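Local coordinates for flagellar hook protein FlgE (Caulobacter crescentus CB15, PDB 5AY6) that builds, as the full-length protein of which this is a 32 kDa fragment, the flagellar hook, a universal joint thought to pass motor torque to the filament, at residues 3-11 and 297-305; 75-83 and 93-101. All coordinates share one frame; numbering follows the deposited sequence.

Contact 1: 3-11 and 297-305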
ATOM      1  N   LYS A   3      23.916 -17.046  13.462  1.00 24.97           N
ATOM      2  CA  LYS A   3      23.344 -16.418  12.268  1.00 19.51           C
ATOM      3  C   LYS A   3      21.884 -16.832  12.113  1.00 13.54           C
ATOM      4  O   LYS A   3      21.566 -18.021  12.045  1.00 21.69           O
ATOM      5  CB  LYS A   3      24.152 -16.796  11.028  1.00 25.24           C
ATOM      6  CG  LYS A   3      23.751 -16.083   9.751  1.00 22.12           C
ATOM      7  CD  LYS A   3      24.587 -16.602   8.588  1.00 23.39           C
ATOM      8  CE  LYS A   3      24.114 -16.068   7.253  1.00 22.65           C
ATOM      9  NZ  LYS A   3      24.650 -16.907   6.143  1.00 26.05           N
ATOM     10  N   THR A   4      21.000 -15.845  12.061  1.00 13.27           N
ATOM     11  CA  THR A   4      19.563 -16.102  12.042  1.00 16.27           C
ATOM     12  C   THR A   4      19.089 -16.659  10.702  1.00 18.58           C
ATOM     13  O   THR A   4      19.372 -16.095   9.645  1.00 16.57           O
ATOM     14  CB  THR A   4      18.770 -14.827  12.357  1.00 17.29           C
ATOM     15  OG1 THR A   4      19.225 -14.278  13.598  1.00 13.17           O
ATOM     16  CG2 THR A   4      17.279 -15.135  12.452  1.00 13.66           C
ATOM     17  N   THR A   5      18.352 -17.763  10.757  1.00 10.99           N
ATOM     18  CA  THR A   5      17.866 -18.410   9.547  1.00 15.72           C
ATOM     19  C   THR A   5      16.345 -18.549   9.528  1.00 11.85           C
ATOM     20  O   THR A   5      15.753 -18.804   8.483  1.00 10.73           O
ATOM     21  CB  THR A   5      18.493 -19.802   9.380  1.00 20.15           C
ATOM     22  OG1 THR A   5      18.205 -20.592  10.540  1.00 19.62           O
ATOM     23  CG2 THR A   5      20.003 -19.688   9.222  1.00 12.43           C
ATOM     24  N   ARG A   6      15.709 -18.396  10.683  1.00 12.86           N
ATOM     25  CA  ARG A   6      14.260 -18.524  10.748  1.00 10.69           C
ATOM     26  C   ARG A   6      13.672 -17.700  11.877  1.00 11.74           C
ATOM     27  O   ARG A   6      14.142 -17.765  13.012  1.00 14.59           O
ATOM     28  CB  ARG A   6      13.853 -19.991  10.915  1.00 13.91           C
ATOM     29  CG  ARG A   6      12.349 -20.201  10.964  1.00 18.80           C
ATOM     30  CD  ARG A   6      11.979 -21.680  10.955  1.00 16.32           C
ATOM     31  NE  ARG A   6      10.534 -21.870  11.034  1.00 12.67           N
ATOM     32  CZ  ARG A   6       9.904 -22.997  10.710  1.00 15.17           C
ATOM     33  NH1 ARG A   6      10.593 -24.048  10.289  1.00 11.94           N
ATOM     34  NH2 ARG A   6       8.582 -23.077  10.819  1.00 10.97           N
ATOM     35  N   VAL A   7      12.640 -16.926  11.560  1.00 11.61           N
ATOM     36  CA  VAL A   7      11.944 -16.139  12.567  1.00 11.47           C
ATOM     37  C   VAL A   7      10.451 -16.422  12.529  1.00 12.26           C
ATOM     38  O   VAL A   7       9.870 -16.629  11.466  1.00 13.21           O
ATOM     39  CB  VAL A   7      12.185 -14.616  12.394  1.00 19.70           C
ATOM     40  CG1 VAL A   7      13.675 -14.306  12.405  1.00 23.51           C
ATOM     41  CG2 VAL A   7      11.556 -14.109  11.117  1.00 17.99           C
ATOM     42  N   GLY A   8       9.841 -16.465  13.708  1.00 15.41           N
ATOM     43  CA  GLY A   8       8.408 -16.637  13.811  1.00 10.05           C
ATOM     44  C   GLY A   8       7.812 -15.379  14.403  1.00 18.12           C
ATOM     45  O   GLY A   8       8.226 -14.931  15.473  1.00 13.67           O
ATOM     46  N   VAL A   9       6.854 -14.787  13.702  1.00 13.91           N
ATOM     47  CA  VAL A   9       6.215 -13.586  14.209  1.00 16.32           C
ATOM     48  C   VAL A   9       4.926 -13.943  14.918  1.00 14.14           C
ATOM     49  O   VAL A   9       4.035 -14.557  14.334  1.00 19.44           O
ATOM     50  CB  VAL A   9       5.913 -12.571  13.098  1.00 16.39           C
ATOM     51  CG1 VAL A   9       5.042 -11.451  13.642  1.00 15.19           C
ATOM     52  CG2 VAL A   9       7.208 -12.010  12.519  1.00 12.29           C
ATOM     53  N   ASN A  10       4.838 -13.562  16.184  1.00 16.13           N
ATOM     54  CA  ASN A  10       3.618 -13.743  16.956  1.00 17.28           C
ATOM     55  C   ASN A  10       3.068 -12.390  17.368  1.00 15.60           C
ATOM     56  O   ASN A  10       3.566 -11.767  18.306  1.00 19.85           O
ATOM     57  CB  ASN A  10       3.885 -14.614  18.179  1.00 18.64           C
ATOM     58  CG  ASN A  10       4.608 -15.897  17.829  1.00 25.60           C
ATOM     59  OD1 ASN A  10       4.233 -16.602  16.892  1.00 21.58           O
ATOM     60  ND2 ASN A  10       5.668 -16.197  18.573  1.00 25.20           N
ATOM     61  N   ALA A  11       2.047 -11.930  16.658  1.00 16.82           N
ATOM     62  CA  ALA A  11       1.515 -10.597  16.891  1.00 19.57           C
ATOM     63  C   ALA A  11       0.088 -10.459  16.386  1.00 19.10           C
ATOM     64  O   ALA A  11      -0.346 -11.190  15.495  1.00 19.99           O
ATOM     65  CB  ALA A  11       2.404  -9.556  16.229  1.00 12.98           C
ATOM     66  N   SER A 297      -3.445  -3.895  18.980  1.00 19.45           N
ATOM     67  CA  SER A 297      -2.307  -4.236  18.136  1.00 13.02           C
ATOM     68  C   SER A 297      -1.119  -4.437  19.056  1.00 18.55           C
ATOM     69  O   SER A 297      -0.767  -3.533  19.810  1.00 21.31           O
ATOM     70  CB  SER A 297      -2.012  -3.139  17.106  1.00 12.41           C
ATOM     71  OG  SER A 297      -2.965  -3.131  16.057  1.00 15.14           O
ATOM     72  N   VAL A 298      -0.505  -5.613  19.010  1.00 18.16           N
ATOM     73  CA  VAL A 298       0.579  -5.912  19.937  1.00 15.88           C
ATOM     74  C   VAL A 298       1.505  -6.996  19.392  1.00 15.43           C
ATOM     75  O   VAL A 298       1.070  -7.903  18.683  1.00 17.59           O
ATOM     76  CB  VAL A 298       0.021  -6.346  21.322  1.00 20.41           C
ATOM     77  CG1 VAL A 298      -0.770  -7.640  21.205  1.00 16.05           C
ATOM     78  CG2 VAL A 298       1.137  -6.490  22.346  1.00 19.63           C
ATOM     79  N   VAL A 299       2.788  -6.878  19.706  1.00 15.43           N
ATOM     80  CA  VAL A 299       3.738  -7.949  19.444  1.00 19.82           C
ATOM     81  C   VAL A 299       3.811  -8.854  20.669  1.00 19.79           C
ATOM     82  O   VAL A 299       4.281  -8.440  21.728  1.00 24.89           O
ATOM     83  CB  VAL A 299       5.139  -7.401  19.110  1.00 16.84           C
ATOM     84  CG1 VAL A 299       6.120  -8.545  18.867  1.00 18.77           C
ATOM     85  CG2 VAL A 299       5.074  -6.480  17.902  1.00 17.22           C
ATOM     86  N   GLN A 300       3.331 -10.085  20.529  1.00 18.91           N
ATOM     87  CA  GLN A 300       3.360 -11.041  21.629  1.00 21.17           C
ATOM     88  C   GLN A 300       4.773 -11.571  21.829  1.00 24.76           C
ATOM     89  O   GLN A 300       5.279 -11.599  22.949  1.00 18.59           O
ATOM     90  CB  GLN A 300       2.377 -12.179  21.365  1.00 24.27           C
ATOM     91  CG  GLN A 300       0.956 -11.684  21.132  1.00 23.69           C
ATOM     92  CD  GLN A 300       0.173 -12.552  20.171  1.00 28.83           C
ATOM     93  OE1 GLN A 300       0.630 -13.621  19.762  1.00 35.71           O
ATOM     94  NE2 GLN A 300      -1.017 -12.092  19.797  1.00 29.23           N
ATOM     95  N   SER A 301       5.409 -11.978  20.733  1.00 20.62           N
ATOM     96  CA  SER A 301       6.804 -12.406  20.763  1.00 15.94           C
ATOM     97  C   SER A 301       7.355 -12.596  19.355  1.00 14.12           C
ATOM     98  O   SER A 301       6.601 -12.733  18.391  1.00 12.94           O
ATOM     99  CB  SER A 301       6.963 -13.715  21.542  1.00 19.99           C
ATOM    100  OG  SER A 301       6.390 -14.800  20.832  1.00 20.91           O
ATOM    101  N   VAL A 302       8.679 -12.608  19.253  1.00 13.82           N
ATOM    102  CA  VAL A 302       9.353 -12.956  18.011  1.00 19.13           C
ATOM    103  C   VAL A 302      10.335 -14.087  18.295  1.00 16.30           C
ATOM    104  O   VAL A 302      11.270 -13.926  19.077  1.00 20.48           O
ATOM    105  CB  VAL A 302      10.090 -11.746  17.393  1.00 18.45           C
ATOM    106  CG1 VAL A 302      10.770 -12.142  16.090  1.00 18.11           C
ATOM    107  CG2 VAL A 302       9.119 -10.594  17.155  1.00 17.44           C
ATOM    108  N   ASN A 303      10.101 -15.245  17.688  1.00 12.79           N
ATOM    109  CA  ASN A 303      11.019 -16.365  17.837  1.00 14.49           C
ATOM    110  C   ASN A 303      12.106 -16.280  16.781  1.00 14.87           C
ATOM    111  O   ASN A 303      11.823 -15.960  15.634  1.00 17.48           O
ATOM    112  CB  ASN A 303      10.296 -17.708  17.705  1.00 25.27           C
ATOM    113  CG  ASN A 303       9.182 -17.886  18.715  1.00 22.57           C
ATOM    114  OD1 ASN A 303       8.020 -18.058  18.345  1.00 25.03           O
ATOM    115  ND2 ASN A 303       9.534 -17.874  19.996  1.00 23.24           N
ATOM    116  N   THR A 304      13.344 -16.558  17.169  1.00 18.79           N
ATOM    117  CA  THR A 304      14.440 -16.697  16.218  1.00 18.05           C
ATOM    118  C   THR A 304      15.188 -17.980  16.565  1.00 21.87           C
ATOM    119  O   THR A 304      15.129 -18.440  17.709  1.00 25.08           O
ATOM    120  CB  THR A 304      15.399 -15.484  16.253  1.00 25.02           C
ATOM    121  OG1 THR A 304      15.984 -15.384  17.554  1.00 27.35           O
ATOM    122  CG2 THR A 304      14.649 -14.177  15.951  1.00 25.73           C
ATOM    123  N   ASN A 305      15.865 -18.581  15.588  1.00 19.21           N
ATOM    124  CA  ASN A 305      16.665 -19.796  15.835  1.00 20.45           C
ATOM    125  C   ASN A 305      17.916 -19.487  16.655  1.00 29.87           C
ATOM    126  O   ASN A 305      18.422 -18.357  16.646  1.00 28.66           O
ATOM    127  CB  ASN A 305      17.045 -20.435  14.512  1.00 20.05           C
ATOM    128  CG  ASN A 305      17.845 -19.492  13.646  1.00 19.26           C
ATOM    129  OD1 ASN A 305      17.305 -18.544  13.086  1.00 16.59           O
ATOM    130  ND2 ASN A 305      19.152 -19.725  13.560  1.00 26.53           N
TER
HETATM  131  O   HOH W   1      18.753 -15.524  15.810  1.00 26.41           O
HETATM  132  O   HOH W   2       6.252 -18.639  15.622  1.00 27.71           O

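Contact 2: 75-83 and 93-101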
ATOM      1  N   GLY A  75     -22.402   9.170   4.377  1.00 26.90           N
ATOM      2  CA  GLY A  75     -21.604   8.062   4.866  1.00 32.94           C
ATOM      3  C   GLY A  75     -21.853   6.748   4.150  1.00 32.78           C
ATOM      4  O   GLY A  75     -21.350   5.706   4.568  1.00 37.04           O
ATOM      5  N   VAL A  76     -22.629   6.791   3.071  1.00 29.80           N
ATOM      6  CA  VAL A  76     -22.917   5.592   2.286  1.00 24.22           C
ATOM      7  C   VAL A  76     -22.292   5.680   0.893  1.00 21.15           C
ATOM      8  O   VAL A  76     -22.469   6.668   0.185  1.00 18.98           O
ATOM      9  CB  VAL A  76     -24.436   5.358   2.154  1.00 31.24           C
ATOM     10  CG1 VAL A  76     -24.726   4.249   1.148  1.00 21.41           C
ATOM     11  CG2 VAL A  76     -25.037   5.025   3.514  1.00 29.01           C
ATOM     12  N   ILE A  77     -21.555   4.645   0.507  1.00 23.00           N
ATOM     13  CA  ILE A  77     -20.917   4.621  -0.805  1.00 19.30           C
ATOM     14  C   ILE A  77     -21.963   4.452  -1.904  1.00 22.00           C
ATOM     15  O   ILE A  77     -22.653   3.437  -1.960  1.00 19.94           O
ATOM     16  CB  ILE A  77     -19.871   3.494  -0.898  1.00 22.51           C
ATOM     17  CG1 ILE A  77     -18.771   3.713   0.144  1.00 22.88           C
ATOM     18  CG2 ILE A  77     -19.286   3.408  -2.299  1.00 19.45           C
ATOM     19  CD1 ILE A  77     -17.779   2.577   0.239  1.00 26.82           C
ATOM     20  N   VAL A  78     -22.096   5.456  -2.767  1.00 13.22           N
ATOM     21  CA  VAL A  78     -23.037   5.363  -3.880  1.00 18.39           C
ATOM     22  C   VAL A  78     -22.326   5.010  -5.186  1.00 17.02           C
ATOM     23  O   VAL A  78     -22.954   4.545  -6.132  1.00 20.80           O
ATOM     24  CB  VAL A  78     -23.827   6.675  -4.076  1.00 16.89           C
ATOM     25  CG1 VAL A  78     -24.583   7.029  -2.807  1.00 18.91           C
ATOM     26  CG2 VAL A  78     -22.904   7.806  -4.478  1.00 19.03           C
ATOM     27  N   ALA A  79     -21.014   5.235  -5.231  1.00 15.89           N
ATOM     28  CA  ALA A  79     -20.227   4.956  -6.429  1.00 15.45           C
ATOM     29  C   ALA A  79     -18.766   4.726  -6.066  1.00 14.01           C
ATOM     30  O   ALA A  79     -18.252   5.319  -5.118  1.00 18.14           O
ATOM     31  CB  ALA A  79     -20.352   6.093  -7.432  1.00 13.03           C
ATOM     32  N   THR A  80     -18.095   3.872  -6.827  1.00 15.08           N
ATOM     33  CA  THR A  80     -16.723   3.509  -6.502  1.00 13.18           C
ATOM     34  C   THR A  80     -15.992   2.963  -7.725  1.00 17.29           C
ATOM     35  O   THR A  80     -16.618   2.504  -8.682  1.00 13.32           O
ATOM     36  CB  THR A  80     -16.683   2.467  -5.358  1.00 18.05           C
ATOM     37  OG1 THR A  80     -15.330   2.245  -4.937  1.00 20.45           O
ATOM     38  CG2 THR A  80     -17.298   1.146  -5.804  1.00 11.93           C
ATOM     39  N   GLY A  81     -14.664   3.033  -7.695  1.00 12.39           N
ATOM     40  CA  GLY A  81     -13.853   2.464  -8.758  1.00 15.07           C
ATOM     41  C   GLY A  81     -12.405   2.909  -8.724  1.00 21.23           C
ATOM     42  O   GLY A  81     -11.894   3.337  -7.687  1.00 14.84           O
ATOM     43  N   LYS A  82     -11.740   2.803  -9.871  1.00 13.61           N
ATOM     44  CA  LYS A  82     -10.354   3.225  -9.991  1.00 15.05           C
ATOM     45  C   LYS A  82     -10.215   4.292 -11.068  1.00 13.02           C
ATOM     46  O   LYS A  82     -10.864   4.218 -12.112  1.00 16.66           O
ATOM     47  CB  LYS A  82      -9.451   2.028 -10.303  1.00 14.66           C
ATOM     48  CG  LYS A  82      -7.970   2.355 -10.307  1.00 19.42           C
ATOM     49  CD  LYS A  82      -7.117   1.101 -10.219  1.00 24.52           C
ATOM     50  CE  LYS A  82      -7.235   0.248 -11.470  1.00 20.82           C
ATOM     51  NZ  LYS A  82      -6.244  -0.871 -11.468  1.00 24.60           N
ATOM     52  N   VAL A  83      -9.390   5.298 -10.795  1.00 12.10           N
ATOM     53  CA  VAL A  83      -9.042   6.297 -11.799  1.00 11.64           C
ATOM     54  C   VAL A  83      -7.562   6.191 -12.136  1.00 14.49           C
ATOM     55  O   VAL A  83      -6.757   5.745 -11.320  1.00 12.86           O
ATOM     56  CB  VAL A  83      -9.360   7.733 -11.335  1.00 13.17           C
ATOM     57  CG1 VAL A  83     -10.856   7.942 -11.261  1.00 12.77           C
ATOM     58  CG2 VAL A  83      -8.708   8.022  -9.989  1.00 12.76           C
ATOM     59  N   VAL A  93      -7.073   9.574 -17.682  1.00 15.83           N
ATOM     60  CA  VAL A  93      -6.897   8.677 -18.820  1.00 17.55           C
ATOM     61  C   VAL A  93      -7.987   7.607 -18.847  1.00 15.07           C
ATOM     62  O   VAL A  93      -8.462   7.218 -19.914  1.00 16.88           O
ATOM     63  CB  VAL A  93      -5.499   8.011 -18.793  1.00 21.39           C
ATOM     64  CG1 VAL A  93      -5.421   6.845 -19.764  1.00 23.74           C
ATOM     65  CG2 VAL A  93      -4.428   9.039 -19.119  1.00 16.34           C
ATOM     66  N   SER A  94      -8.395   7.145 -17.670  1.00 16.02           N
ATOM     67  CA  SER A  94      -9.463   6.154 -17.585  1.00 10.50           C
ATOM     68  C   SER A  94     -10.124   6.156 -16.211  1.00 16.85           C
ATOM     69  O   SER A  94      -9.489   6.479 -15.202  1.00 13.24           O
ATOM     70  CB  SER A  94      -8.933   4.759 -17.897  1.00 14.27           C
ATOM     71  OG  SER A  94      -8.233   4.228 -16.787  1.00 17.08           O
ATOM     72  N   SER A  95     -11.405   5.794 -16.192  1.00 14.43           N
ATOM     73  CA  SER A  95     -12.182   5.686 -14.961  1.00 14.20           C
ATOM     74  C   SER A  95     -13.062   4.440 -14.982  1.00 22.91           C
ATOM     75  O   SER A  95     -13.707   4.149 -15.988  1.00 18.61           O
ATOM     76  CB  SER A  95     -13.058   6.925 -14.757  1.00 12.75           C
ATOM     77  OG  SER A  95     -13.995   6.715 -13.707  1.00 15.09           O
ATOM     78  N   THR A  96     -13.082   3.704 -13.874  1.00 17.35           N
ATOM     79  CA  THR A  96     -14.008   2.590 -13.724  1.00 13.56           C
ATOM     80  C   THR A  96     -15.044   2.895 -12.650  1.00 15.95           C
ATOM     81  O   THR A  96     -15.732   1.993 -12.168  1.00 13.67           O
ATOM     82  CB  THR A  96     -13.289   1.278 -13.357  1.00 20.50           C
ATOM     83  OG1 THR A  96     -12.701   1.396 -12.054  1.00 16.50           O
ATOM     84  CG2 THR A  96     -12.214   0.941 -14.390  1.00 19.07           C
ATOM     85  N   ILE A  97     -15.147   4.164 -12.268  1.00 14.01           N
ATOM     86  CA  ILE A  97     -16.127   4.567 -11.263  1.00 14.88           C
ATOM     87  C   ILE A  97     -17.532   4.314 -11.781  1.00 12.40           C
ATOM     88  O   ILE A  97     -17.899   4.755 -12.870  1.00 11.86           O
ATOM     89  CB  ILE A  97     -15.986   6.054 -10.874  1.00 14.97           C
ATOM     90  CG1 ILE A  97     -14.551   6.371 -10.453  1.00 20.26           C
ATOM     91  CG2 ILE A  97     -16.943   6.406  -9.739  1.00 11.28           C
ATOM     92  CD1 ILE A  97     -14.327   7.844 -10.136  1.00 15.82           C
ATOM     93  N   ASP A  98     -18.313   3.588 -10.993  1.00 11.65           N
ATOM     94  CA  ASP A  98     -19.672   3.218 -11.360  1.00 15.12           C
ATOM     95  C   ASP A  98     -20.458   3.076 -10.059  1.00 13.90           C
ATOM     96  O   ASP A  98     -19.859   3.081  -8.984  1.00 15.68           O
ATOM     97  CB  ASP A  98     -19.676   1.912 -12.160  1.00 15.62           C
ATOM     98  CG  ASP A  98     -20.900   1.764 -13.044  1.00 16.47           C
ATOM     99  OD1 ASP A  98     -21.835   2.587 -12.940  1.00 19.46           O
ATOM    100  OD2 ASP A  98     -20.920   0.811 -13.852  1.00 17.60           O
ATOM    101  N   TYR A  99     -21.781   2.953 -10.140  1.00 16.18           N
ATOM    102  CA  TYR A  99     -22.579   2.841  -8.919  1.00 15.85           C
ATOM    103  C   TYR A  99     -22.194   1.566  -8.168  1.00 23.11           C
ATOM    104  O   TYR A  99     -21.770   0.587  -8.781  1.00 19.17           O
ATOM    105  CB  TYR A  99     -24.085   2.886  -9.230  1.00 18.72           C
ATOM    106  CG  TYR A  99     -24.681   1.664  -9.911  1.00 21.36           C
ATOM    107  CD1 TYR A  99     -25.112   0.568  -9.169  1.00 25.47           C
ATOM    108  CD2 TYR A  99     -24.858   1.628 -11.290  1.00 21.80           C
ATOM    109  CE1 TYR A  99     -25.673  -0.543  -9.783  1.00 22.97           C
ATOM    110  CE2 TYR A  99     -25.422   0.523 -11.913  1.00 23.68           C
ATOM    111  CZ  TYR A  99     -25.827  -0.560 -11.155  1.00 28.18           C
ATOM    112  OH  TYR A  99     -26.388  -1.662 -11.767  1.00 22.64           O
ATOM    113  N   LYS A 100     -22.311   1.586  -6.841  1.00 17.03           N
ATOM    114  CA  LYS A 100     -21.886   0.439  -6.034  1.00 17.94           C
ATOM    115  C   LYS A 100     -22.691  -0.821  -6.338  1.00 25.00           C
ATOM    116  O   LYS A 100     -23.917  -0.834  -6.210  1.00 22.32           O
ATOM    117  CB  LYS A 100     -21.987   0.752  -4.537  1.00 23.46           C
ATOM    118  CG  LYS A 100     -21.569  -0.422  -3.649  1.00 20.30           C
ATOM    119  CD  LYS A 100     -21.561  -0.048  -2.177  1.00 39.57           C
ATOM    120  CE  LYS A 100     -22.945   0.348  -1.699  1.00 42.55           C
ATOM    121  NZ  LYS A 100     -22.928   0.810  -0.283  1.00 37.61           N
ATOM    122  N   GLY A 101     -21.986  -1.877  -6.734  1.00 26.14           N
ATOM    123  CA  GLY A 101     -22.603  -3.162  -7.014  1.00 27.35           C
ATOM    124  C   GLY A 101     -22.862  -3.375  -8.492  1.00 24.73           C
ATOM    125  O   GLY A 101     -23.379  -4.416  -8.895  1.00 26.27           O
TER
HETATM  126  O   HOH W   3     -21.353   1.988   2.054  1.00 28.60           O
HETATM  127  O   HOH W   4     -16.627   0.074 -10.318  1.00 20.86           O
HETATM  128  O   HOH W   5      -9.339   3.244 -14.622  1.00 18.56           O

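Contact 1: 3-11 and 297-305
Gly8 and Asn303 form a hydrogen-bonded antiparallel pair, Gly8 N to Asn303 O at 2.8 Å and Asn303 N to Gly8 O at 2.9 Å, between strands whose axes run at 167°. The backbone pattern breaks beyond Asn10: Asn10 O accepts from both Ser301 N and Gln300 N, the latter at 2.8 Å, and the register slips by one before Ala11.

Among side chains, the Asn10 amide reaches across with ND2, giving Ser301 OG a straight bond (2.8 Å, 169°) and Asn303 OD1 a second of 3.0 Å. Both acceptors lie close to the Asn10 amide plane, yet ND2 sits above the carbonyl plane of Asn303. Gly289 N holds Asn10 OD1, fixing the flip. With an alanine here, Ser301 OG and Asn303 OD1 would probably lose the donor they share. At the far end, Asn305 OD1 takes Thr5 N (2.7 Å) and Arg6 N (2.9 Å) from one face of its plane; its CG, set between backbone N and carbonyl carbon (chi1 59°), points the amide at the backbone of Thr5 and Arg6.

Apolar contact is slight, Val7 CG1 meeting Thr304 CG2 at 3.7 Å. Gln300 and Ser301 opposite Asn10 make a classic beta bulge, in a mixed sheet pairing the fragment's first and last strands.

Contact 2: 75-83 and 93-101
A beta hairpin, strands 76-86 and 92-99, supplies this contact at one edge of a five-stranded antiparallel sheet in the region assigned to the third domain of FlgE. The axes of 76-83 and 93-95 run at 169°, but the pairing is interrupted around Thr96 and Ile97.

On the Thr80 side of the break, Thr80 and Asp98 form a hydrogen-bonded pair: Thr80 N reaches Asp98 O at 2.9 Å, and Asp98 N returns to Thr80 O from above its carbonyl plane. At the break a side chain stands in for a backbone acceptor. Thr96 OG1 takes the N-H of Lys82 at 2.8 Å and 164°, while Thr96 N donates to Lys82 O. That hydroxyl lies between its own backbone N and carbonyl carbon (chi1 66°), which points it at the facing strand. Ser95 OG accepts from Ile97 N, an ST turn that braces the same bend. A side chain on Gly81 would collide with Thr96 O and Ile97 N, so the close approach there depends on its absence.

Apolar contacts gather on Ile97: its CD1 meets Val83 CG1 at 3.7 Å, the two side chains crossing at a slant, and its CG2 lies 4.1 Å from Ala79 CB. Val69 of the neighbouring strand and Ile128 of a loop pack against both Val83 and Ile97. Asp98 turns to Arg113 in a salt bridge and to Thr106 N.

At the open end, Lys100 N bonds to Val78 O. The lysine chain starts extended and bends at chi3, crossing Ile77 at about a right angle; its CE lies 3.1 Å from Ile77 O, to which NZ adds a weak bond, and a water accepts from Ile77 N and, weakly, from the same NZ.

How the contacts relate
From the N terminus, the chain lays down 3-11 first, and that segment waits for its partner until 297-305, so contact 1 closes a loop of 285 intervening residues, nearly the whole fragment. Contact 2 closes far sooner, with nine residues between 75-83 and 93-101, and is nested inside the larger loop. The two do not touch: their centres are 40 Å apart, on opposite sides of the chain's centre, and their nearest atoms about 22 Å apart. Contact 1 joins the fragment's two ends within the mixed sheet, whereas contact 2 ties neighbouring strands in a separate antiparallel sheet, inserted in sequence between those ends.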